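Local coordinates for protein FmtA (Staphylococcus aureus, PDB 5ZH8) that removes D-alanyl ester groups from wall and lipoteichoic acids in the cell envelope, affecting methicillin resistance, autolysis and cell-wall structure, at residues L167-S175 against K323-Y331; N212-A220 against L279-N287. One frame throughout, in Å; residues are numbered along the deposited sequence.

Contact 1: L167-S175 against K323-Y331; sequences LKDLMLHQS and KQYPDEYRY
M171 rests on the Y331 ring in a Met-aromatic contact that joins short helix 167-171 to the end of edge strand 329-330, where the chain leaves the large antiparallel sheet of this beta-lactamase-like fold at Y331. SD lies 4.4 Å from the Y331 ring centroid, 15° off its normal. With CG anti to the backbone N (chi1 -180°) and bends at the next two torsions, the flexible methionine lays CG and SD over one face of the ring; SD also takes a weak, nearly straight hydrogen bond from Y331 N (3.3 Å). The hydroxyl of Y331 is held by E141.

Apolar packing continues at L172, whose CD1 methyl meets CG of the P326 ring at 4.0 Å; buried L172 gives a branched methyl, and P326 a rigid apolar ring to set against it.

Among the aromatic groups, H173 and Y329 meet obliquely, their planes at 45°. A weak bond runs from H173 NE2 to Y329 OH (3.2 Å), while ND1 on the other side of the imidazole pairs with N215. H173 also adopts the positive phi of a Schellman motif, ending the helix; its CB points toward the other segment, and its ring meets Y329.

A further polar contact comes from K168, whose extended chain is long enough to reach the other segment: NZ donates to Q324 O at 2.9 Å, approaching from above the carbonyl plane.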
loop_
_atom_site.group_PDB
_atom_site.type_symbol
_atom_site.label_atom_id
_atom_site.label_comp_id
_atom_site.label_asym_id
_atom_site.label_seq_id
_atom_site.Cartn_x
_atom_site.Cartn_y
_atom_site.Cartn_z
ATOM N N LEU A 167 13.421 26.388 11.100
ATOM C CA LEU A 167 12.402 26.129 10.080
ATOM C C LEU A 167 12.934 25.189 9.006
ATOM O O LEU A 167 12.192 24.361 8.484
ATOM C CB LEU A 167 11.949 27.430 9.414
ATOM C CG LEU A 167 11.115 28.416 10.220
ATOM C CD1 LEU A 167 10.817 29.645 9.370
ATOM C CD2 LEU A 167 9.821 27.772 10.696
ATOM N N LYS A 168 14.219 25.336 8.681
ATOM C CA LYS A 168 14.873 24.528 7.659
ATOM C C LYS A 168 14.843 23.037 7.990
ATOM O O LYS A 168 14.677 22.216 7.092
ATOM C CB LYS A 168 16.322 24.985 7.454
ATOM C CG LYS A 168 16.975 24.372 6.227
ATOM C CD LYS A 168 18.360 24.921 5.947
ATOM C CE LYS A 168 18.723 24.714 4.480
ATOM N NZ LYS A 168 20.183 24.824 4.205
ATOM N N ASP A 169 15.010 22.695 9.265
ATOM C CA ASP A 169 14.994 21.296 9.697
ATOM C C ASP A 169 13.606 20.653 9.590
ATOM O O ASP A 169 13.500 19.449 9.369
ATOM C CB ASP A 169 15.539 21.165 11.124
ATOM C CG ASP A 169 17.048 21.338 11.195
ATOM O OD1 ASP A 169 17.680 21.485 10.134
ATOM O OD2 ASP A 169 17.605 21.333 12.313
ATOM N N LEU A 170 12.553 21.448 9.745
ATOM C CA LEU A 170 11.199 20.983 9.472
ATOM C C LEU A 170 11.023 20.768 7.976
ATOM O O LEU A 170 10.583 19.711 7.535
ATOM C CB LEU A 170 10.167 22.001 9.941
ATOM C CG LEU A 170 10.117 22.372 11.418
ATOM C CD1 LEU A 170 9.226 23.588 11.601
ATOM C CD2 LEU A 170 9.596 21.217 12.248
ATOM N N MET A 171 11.374 21.791 7.205
ATOM C CA MET A 171 11.277 21.766 5.750
ATOM C C MET A 171 11.997 20.565 5.138
ATOM O O MET A 171 11.491 19.955 4.197
ATOM C CB MET A 171 11.842 23.078 5.179
ATOM C CG MET A 171 11.802 23.206 3.664
ATOM S SD MET A 171 13.222 22.458 2.836
ATOM C CE MET A 171 14.538 23.589 3.260
ATOM N N LEU A 172 13.165 20.226 5.679
ATOM C CA LEU A 172 13.987 19.129 5.156
ATOM C C LEU A 172 13.672 17.759 5.782
ATOM O O LEU A 172 14.333 16.770 5.452
ATOM C CB LEU A 172 15.482 19.438 5.357
ATOM C CG LEU A 172 16.109 20.636 4.638
ATOM C CD1 LEU A 172 17.514 20.886 5.164
ATOM C CD2 LEU A 172 16.136 20.445 3.133
ATOM N N HIS A 173 12.674 17.696 6.665
ATOM C CA HIS A 173 12.336 16.474 7.415
ATOM C C HIS A 173 13.504 15.936 8.242
ATOM O O HIS A 173 13.908 14.793 8.073
ATOM C CB HIS A 173 11.796 15.371 6.489
ATOM C CG HIS A 173 10.510 15.720 5.813
ATOM N ND1 HIS A 173 9.336 15.935 6.505
ATOM C CD2 HIS A 173 10.209 15.867 4.503
ATOM C CE1 HIS A 173 8.371 16.217 5.647
ATOM N NE2 HIS A 173 8.876 16.188 4.427
ATOM N N GLN A 174 14.034 16.767 9.136
ATOM C CA GLN A 174 15.107 16.361 10.048
ATOM C C GLN A 174 15.011 17.104 11.383
ATOM O O GLN A 174 16.022 17.497 11.968
ATOM C CB GLN A 174 16.472 16.594 9.398
ATOM C CG GLN A 174 16.721 18.031 8.965
ATOM C CD GLN A 174 18.111 18.242 8.386
ATOM O OE1 GLN A 174 18.675 17.355 7.741
ATOM N NE2 GLN A 174 18.668 19.425 8.612
ATOM N N SER A 175 13.783 17.262 11.869
ATOM C CA SER A 175 13.511 18.032 13.078
ATOM C C SER A 175 13.696 17.218 14.357
ATOM O O SER A 175 14.014 17.769 15.410
ATOM C CB SER A 175 12.086 18.574 13.024
ATOM O OG SER A 175 11.145 17.522 12.931
ATOM N N LYS A 323 25.189 23.509 0.614
ATOM C CA LYS A 323 24.845 23.924 1.934
ATOM C C LYS A 323 23.395 24.361 1.992
ATOM O O LYS A 323 22.682 23.992 2.888
ATOM C CB LYS A 323 25.792 25.025 2.372
ATOM C CG LYS A 323 25.412 25.687 3.667
ATOM C CD LYS A 323 25.944 24.920 4.848
ATOM C CE LYS A 323 25.783 25.721 6.125
ATOM N NZ LYS A 323 26.616 26.953 6.160
ATOM N N GLN A 324 22.961 25.124 1.009
ATOM C CA GLN A 324 21.599 25.649 0.966
ATOM C C GLN A 324 20.576 24.561 0.706
ATOM O O GLN A 324 19.568 24.473 1.413
ATOM C CB GLN A 324 21.479 26.719 -0.119
ATOM C CG GLN A 324 20.150 27.452 -0.099
ATOM C CD GLN A 324 20.057 28.550 -1.130
ATOM O OE1 GLN A 324 21.030 28.862 -1.819
ATOM N NE2 GLN A 324 18.879 29.142 -1.247
ATOM N N TYR A 325 20.840 23.751 -0.317
ATOM C CA TYR A 325 19.971 22.644 -0.708
ATOM C C TYR A 325 20.760 21.336 -0.612
ATOM O O TYR A 325 21.202 20.805 -1.630
ATOM C CB TYR A 325 19.467 22.855 -2.135
ATOM C CG TYR A 325 18.580 24.065 -2.288
ATOM C CD1 TYR A 325 17.244 24.016 -1.928
ATOM C CD2 TYR A 325 19.077 25.263 -2.791
ATOM C CE1 TYR A 325 16.424 25.125 -2.061
ATOM C CE2 TYR A 325 18.270 26.377 -2.936
ATOM C CZ TYR A 325 16.939 26.300 -2.568
ATOM O OH TYR A 325 16.111 27.397 -2.698
ATOM N N PRO A 326 20.953 20.820 0.617
ATOM C CA PRO A 326 21.807 19.646 0.838
ATOM C C PRO A 326 21.243 18.344 0.288
ATOM O O PRO A 326 22.004 17.475 -0.125
ATOM C CB PRO A 326 21.904 19.568 2.362
ATOM C CG PRO A 326 20.653 20.199 2.846
ATOM C CD PRO A 326 20.372 21.311 1.880
ATOM N N ASP A 327 19.924 18.213 0.291
ATOM C CA ASP A 327 19.264 16.980 -0.113
ATOM C C ASP A 327 18.523 17.193 -1.420
ATOM O O ASP A 327 18.355 18.326 -1.874
ATOM C CB ASP A 327 18.286 16.520 0.981
ATOM C CG ASP A 327 18.947 16.417 2.357
ATOM O OD1 ASP A 327 20.133 16.033 2.380
ATOM O OD2 ASP A 327 18.323 16.756 3.391
ATOM N N GLU A 328 18.091 16.093 -2.026
ATOM C CA GLU A 328 17.243 16.151 -3.213
ATOM C C GLU A 328 15.923 16.805 -2.841
ATOM O O GLU A 328 15.363 17.587 -3.615
ATOM C CB GLU A 328 16.990 14.747 -3.770
ATOM C CG GLU A 328 18.231 14.075 -4.333
ATOM C CD GLU A 328 17.950 12.720 -4.958
ATOM O OE1 GLU A 328 16.908 12.102 -4.635
ATOM O OE2 GLU A 328 18.783 12.267 -5.774
ATOM N N TYR A 329 15.446 16.490 -1.639
ATOM C CA TYR A 329 14.195 17.041 -1.132
ATOM C C TYR A 329 14.351 18.499 -0.706
ATOM O O TYR A 329 15.312 18.851 -0.038
ATOM C CB TYR A 329 13.704 16.217 0.056
ATOM C CG TYR A 329 12.267 16.475 0.422
ATOM C CD1 TYR A 329 11.246 15.883 -0.289
ATOM C CD2 TYR A 329 11.927 17.315 1.476
ATOM C CE1 TYR A 329 9.928 16.097 0.032
ATOM C CE2 TYR A 329 10.602 17.542 1.803
ATOM C CZ TYR A 329 9.610 16.927 1.074
ATOM O OH TYR A 329 8.285 17.122 1.376
ATOM N N ARG A 330 13.407 19.336 -1.117
ATOM C CA ARG A 330 13.289 20.694 -0.598
ATOM C C ARG A 330 11.880 21.225 -0.853
ATOM O O ARG A 330 11.263 20.918 -1.883
ATOM C CB ARG A 330 14.331 21.645 -1.216
ATOM C CG ARG A 330 13.963 22.233 -2.585
ATOM C CD ARG A 330 13.906 21.172 -3.686
ATOM N NE ARG A 330 15.141 20.401 -3.712
ATOM C CZ ARG A 330 16.301 20.855 -4.168
ATOM N NH1 ARG A 330 16.409 22.079 -4.673
ATOM N NH2 ARG A 330 17.366 20.074 -4.121
ATOM N N TYR A 331 11.375 22.016 0.091
ATOM C CA TYR A 331 10.103 22.726 -0.073
ATOM C C TYR A 331 8.987 21.845 -0.640
ATOM O O TYR A 331 8.239 22.262 -1.522
ATOM C CB TYR A 331 10.316 23.987 -0.930
ATOM C CG TYR A 331 11.162 25.020 -0.229
ATOM C CD1 TYR A 331 10.596 25.888 0.710
ATOM C CD2 TYR A 331 12.536 25.122 -0.474
ATOM C CE1 TYR A 331 11.364 26.838 1.364
ATOM C CE2 TYR A 331 13.310 26.067 0.183
ATOM C CZ TYR A 331 12.719 26.919 1.101
ATOM O OH TYR A 331 13.478 27.858 1.757
#

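Contact 2: N212-A220 against L279-N287; sequences NDGNYLVLA and LDQYYGAGN
D213 reaches across to Y282 from the first turn of helix 213-227, and from CB to OD2 its short side chain engages the loop 279-287. CB packs on the aromatic rim, 3.7 Å from Y282 CE1, and lies 4.1 Å from A285 CB. CG then comes level with the ring plane at its edge. At the tip OD2 accepts a hydrogen bond from Y282 OH at 2.6 Å, using its anti lone pair, on the side away from OD1. The carboxylate stands almost square to the tyrosine ring, the planes being 84° apart. OD1 faces another partner, K130, in a salt bridge, so the two oxygens serve different parts of the protein and the pair of bonds should restrict rotation of the group. The aspartate thus combines a small aliphatic stem for close packing with two acceptors at its end.

One turn on, L217 supplies bulk: its CD2 methyl fits against A285 CB at 3.5 Å and Y282 CD1 at 4.2 Å. Alanine at 285 is small enough to fit against both D213 and L217. Farther along, A220 and G284 let the backbones approach to 5.4 Å between CA atoms; G284 has no side chain to intervene and takes a phi of 109°.

N212 caps the helix, its OD1 accepting from G214 N. The sequence Y211-N212-D213 probably corresponds to the Y-x-N motif of class C beta-lactamases and related DD-peptidases (S-x-N in many penicillin-binding proteins), with aspartate in its third position; K130 fits the lysine of an S-x-x-K motif. The arrangement is therefore consistent with one wall of the active-site cleft of this serine-hydrolase fold.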
loop_
_atom_site.group_PDB
_atom_site.type_symbol
_atom_site.label_atom_id
_atom_site.label_comp_id
_atom_site.label_asym_id
_atom_site.label_seq_id
_atom_site.Cartn_x
_atom_site.Cartn_y
_atom_site.Cartn_z
ATOM N N ASN A 212 7.857 12.933 7.673
ATOM C CA ASN A 212 6.890 13.229 8.717
ATOM C C ASN A 212 5.948 14.331 8.232
ATOM O O ASN A 212 6.376 15.474 8.031
ATOM C CB ASN A 212 7.642 13.670 9.982
ATOM C CG ASN A 212 6.740 13.846 11.190
ATOM O OD1 ASN A 212 5.511 13.843 11.086
ATOM N ND2 ASN A 212 7.360 14.006 12.358
ATOM N N ASP A 213 4.677 13.984 8.040
ATOM C CA ASP A 213 3.652 14.969 7.687
ATOM C C ASP A 213 3.634 16.105 8.696
ATOM O O ASP A 213 3.431 17.258 8.327
ATOM C CB ASP A 213 2.259 14.327 7.647
ATOM C CG ASP A 213 2.072 13.393 6.481
ATOM O OD1 ASP A 213 2.913 13.397 5.563
ATOM O OD2 ASP A 213 1.067 12.650 6.480
ATOM N N GLY A 214 3.839 15.760 9.968
ATOM C CA GLY A 214 3.846 16.725 11.063
ATOM C C GLY A 214 4.724 17.938 10.839
ATOM O O GLY A 214 4.342 19.047 11.198
ATOM N N ASN A 215 5.898 17.732 10.239
ATOM C CA ASN A 215 6.799 18.840 9.954
ATOM C C ASN A 215 6.068 19.918 9.165
ATOM O O ASN A 215 6.092 21.087 9.538
ATOM C CB ASN A 215 8.018 18.383 9.153
ATOM C CG ASN A 215 9.023 17.602 9.982
ATOM O OD1 ASN A 215 9.362 17.968 11.118
ATOM N ND2 ASN A 215 9.527 16.520 9.397
ATOM N N TYR A 216 5.412 19.522 8.078
ATOM C CA TYR A 216 4.739 20.491 7.218
ATOM C C TYR A 216 3.407 20.991 7.783
ATOM O O TYR A 216 2.905 22.026 7.342
ATOM C CB TYR A 216 4.599 19.957 5.787
ATOM C CG TYR A 216 5.869 20.180 4.991
ATOM C CD1 TYR A 216 7.061 19.563 5.360
ATOM C CD2 TYR A 216 5.891 21.038 3.895
ATOM C CE1 TYR A 216 8.225 19.773 4.646
ATOM C CE2 TYR A 216 7.053 21.254 3.178
ATOM C CZ TYR A 216 8.218 20.625 3.560
ATOM O OH TYR A 216 9.383 20.841 2.857
ATOM N N LEU A 217 2.848 20.282 8.764
ATOM C CA LEU A 217 1.712 20.814 9.532
ATOM C C LEU A 217 2.154 21.978 10.428
ATOM O O LEU A 217 1.451 22.979 10.532
ATOM C CB LEU A 217 1.037 19.721 10.370
ATOM C CG LEU A 217 0.382 18.583 9.589
ATOM C CD1 LEU A 217 -0.135 17.524 10.547
ATOM C CD2 LEU A 217 -0.741 19.093 8.697
ATOM N N VAL A 218 3.321 21.841 11.062
ATOM C CA VAL A 218 3.920 22.925 11.851
ATOM C C VAL A 218 4.274 24.128 10.977
ATOM O O VAL A 218 4.082 25.278 11.385
ATOM C CB VAL A 218 5.225 22.463 12.553
ATOM C CG1 VAL A 218 5.982 23.648 13.150
ATOM C CG2 VAL A 218 4.922 21.405 13.605
ATOM N N LEU A 219 4.814 23.854 9.791
ATOM C CA LEU A 219 5.149 24.910 8.830
ATOM C C LEU A 219 3.908 25.631 8.326
ATOM O O LEU A 219 3.932 26.842 8.127
ATOM C CB LEU A 219 5.932 24.357 7.636
ATOM C CG LEU A 219 7.403 24.006 7.873
ATOM C CD1 LEU A 219 7.993 23.356 6.632
ATOM C CD2 LEU A 219 8.206 25.216 8.320
ATOM N N ALA A 220 2.830 24.888 8.109
ATOM C CA ALA A 220 1.560 25.489 7.715
ATOM C C ALA A 220 1.047 26.446 8.801
ATOM O O ALA A 220 0.521 27.513 8.490
ATOM C CB ALA A 220 0.527 24.409 7.422
ATOM N N LEU A 279 -8.978 15.269 7.286
ATOM C CA LEU A 279 -8.465 16.311 6.402
ATOM C C LEU A 279 -8.695 17.721 6.958
ATOM O O LEU A 279 -8.071 18.685 6.499
ATOM C CB LEU A 279 -9.075 16.163 5.007
ATOM C CG LEU A 279 -8.835 14.827 4.284
ATOM C CD1 LEU A 279 -9.391 14.904 2.872
ATOM C CD2 LEU A 279 -7.356 14.467 4.264
ATOM N N ASP A 280 -9.581 17.845 7.943
ATOM C CA ASP A 280 -9.758 19.113 8.676
ATOM C C ASP A 280 -8.522 19.536 9.490
ATOM O O ASP A 280 -8.340 20.717 9.761
ATOM C CB ASP A 280 -11.009 19.066 9.579
ATOM C CG ASP A 280 -11.005 17.897 10.559
ATOM O OD1 ASP A 280 -10.147 16.986 10.448
ATOM O OD2 ASP A 280 -11.890 17.889 11.444
ATOM N N GLN A 281 -7.678 18.573 9.857
ATOM C CA GLN A 281 -6.458 18.840 10.620
ATOM C C GLN A 281 -5.190 18.770 9.760
ATOM O O GLN A 281 -4.080 18.885 10.280
ATOM C CB GLN A 281 -6.355 17.835 11.776
ATOM C CG GLN A 281 -5.742 16.484 11.408
ATOM C CD GLN A 281 -6.278 15.327 12.232
ATOM O OE1 GLN A 281 -5.513 14.581 12.842
ATOM N NE2 GLN A 281 -7.600 15.167 12.247
ATOM N N TYR A 282 -5.357 18.584 8.451
ATOM C CA TYR A 282 -4.237 18.301 7.548
ATOM C C TYR A 282 -3.941 19.420 6.548
ATOM O O TYR A 282 -3.444 19.162 5.446
ATOM C CB TYR A 282 -4.477 16.967 6.816
ATOM C CG TYR A 282 -3.486 15.894 7.204
ATOM C CD1 TYR A 282 -2.233 15.829 6.595
ATOM C CD2 TYR A 282 -3.786 14.963 8.193
ATOM C CE1 TYR A 282 -1.317 14.860 6.954
ATOM C CE2 TYR A 282 -2.874 13.990 8.558
ATOM C CZ TYR A 282 -1.641 13.942 7.936
ATOM O OH TYR A 282 -0.739 12.971 8.300
ATOM N N TYR A 283 -4.218 20.661 6.940
ATOM C CA TYR A 283 -3.955 21.809 6.072
ATOM C C TYR A 283 -2.459 21.999 5.886
ATOM O O TYR A 283 -1.750 22.332 6.832
ATOM C CB TYR A 283 -4.593 23.081 6.633
ATOM C CG TYR A 283 -6.078 23.172 6.361
ATOM C CD1 TYR A 283 -6.992 22.520 7.179
ATOM C CD2 TYR A 283 -6.565 23.900 5.278
ATOM C CE1 TYR A 283 -8.350 22.593 6.928
ATOM C CE2 TYR A 283 -7.921 23.978 5.021
ATOM C CZ TYR A 283 -8.810 23.323 5.855
ATOM O OH TYR A 283 -10.166 23.393 5.630
ATOM N N GLY A 284 -1.987 21.750 4.668
ATOM C CA GLY A 284 -0.585 21.941 4.313
ATOM C C GLY A 284 0.206 20.666 4.093
ATOM O O GLY A 284 1.277 20.710 3.488
ATOM N N ALA A 285 -0.302 19.538 4.582
ATOM C CA ALA A 285 0.386 18.240 4.443
ATOM C C ALA A 285 -0.425 17.180 3.685
ATOM O O ALA A 285 -0.013 16.019 3.618
ATOM C CB ALA A 285 0.781 17.713 5.818
ATOM N N GLY A 286 -1.575 17.569 3.129
ATOM C CA GLY A 286 -2.307 16.706 2.201
ATOM C C GLY A 286 -3.816 16.631 2.350
ATOM O O GLY A 286 -4.367 15.538 2.489
ATOM N N ASN A 287 -4.486 17.782 2.287
ATOM C CA ASN A 287 -5.951 17.825 2.208
ATOM C C ASN A 287 -6.415 18.603 0.976
ATOM O O ASN A 287 -7.526 19.137 0.958
ATOM C CB ASN A 287 -6.558 18.413 3.490
ATOM C CG ASN A 287 -6.285 19.898 3.653
ATOM O OD1 ASN A 287 -5.444 20.476 2.960
ATOM N ND2 ASN A 287 -7.006 20.527 4.577
#

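How the contacts relate
The centres of contacts 1 and 2 lie about 16 Å apart, yet segments 167-175 and 212-220 touch directly. Two probable hydrogen bonds join them: M171 O with Y216 OH at 2.7 Å, and S175 OG with N215 OD1 at 2.6 Å. L170 adds packing against N215 and V218. Helix 213-227 therefore lies between helix 167-171 and loop 279-287, so that contact 2 is built on the helix that contact 1 touches. Along the chain, both segments of contact 2 fall between those of contact 1. K130 touches side chains from both, H173 and Y329 in contact 1 and D213 in contact 2, linking them around the probable active site.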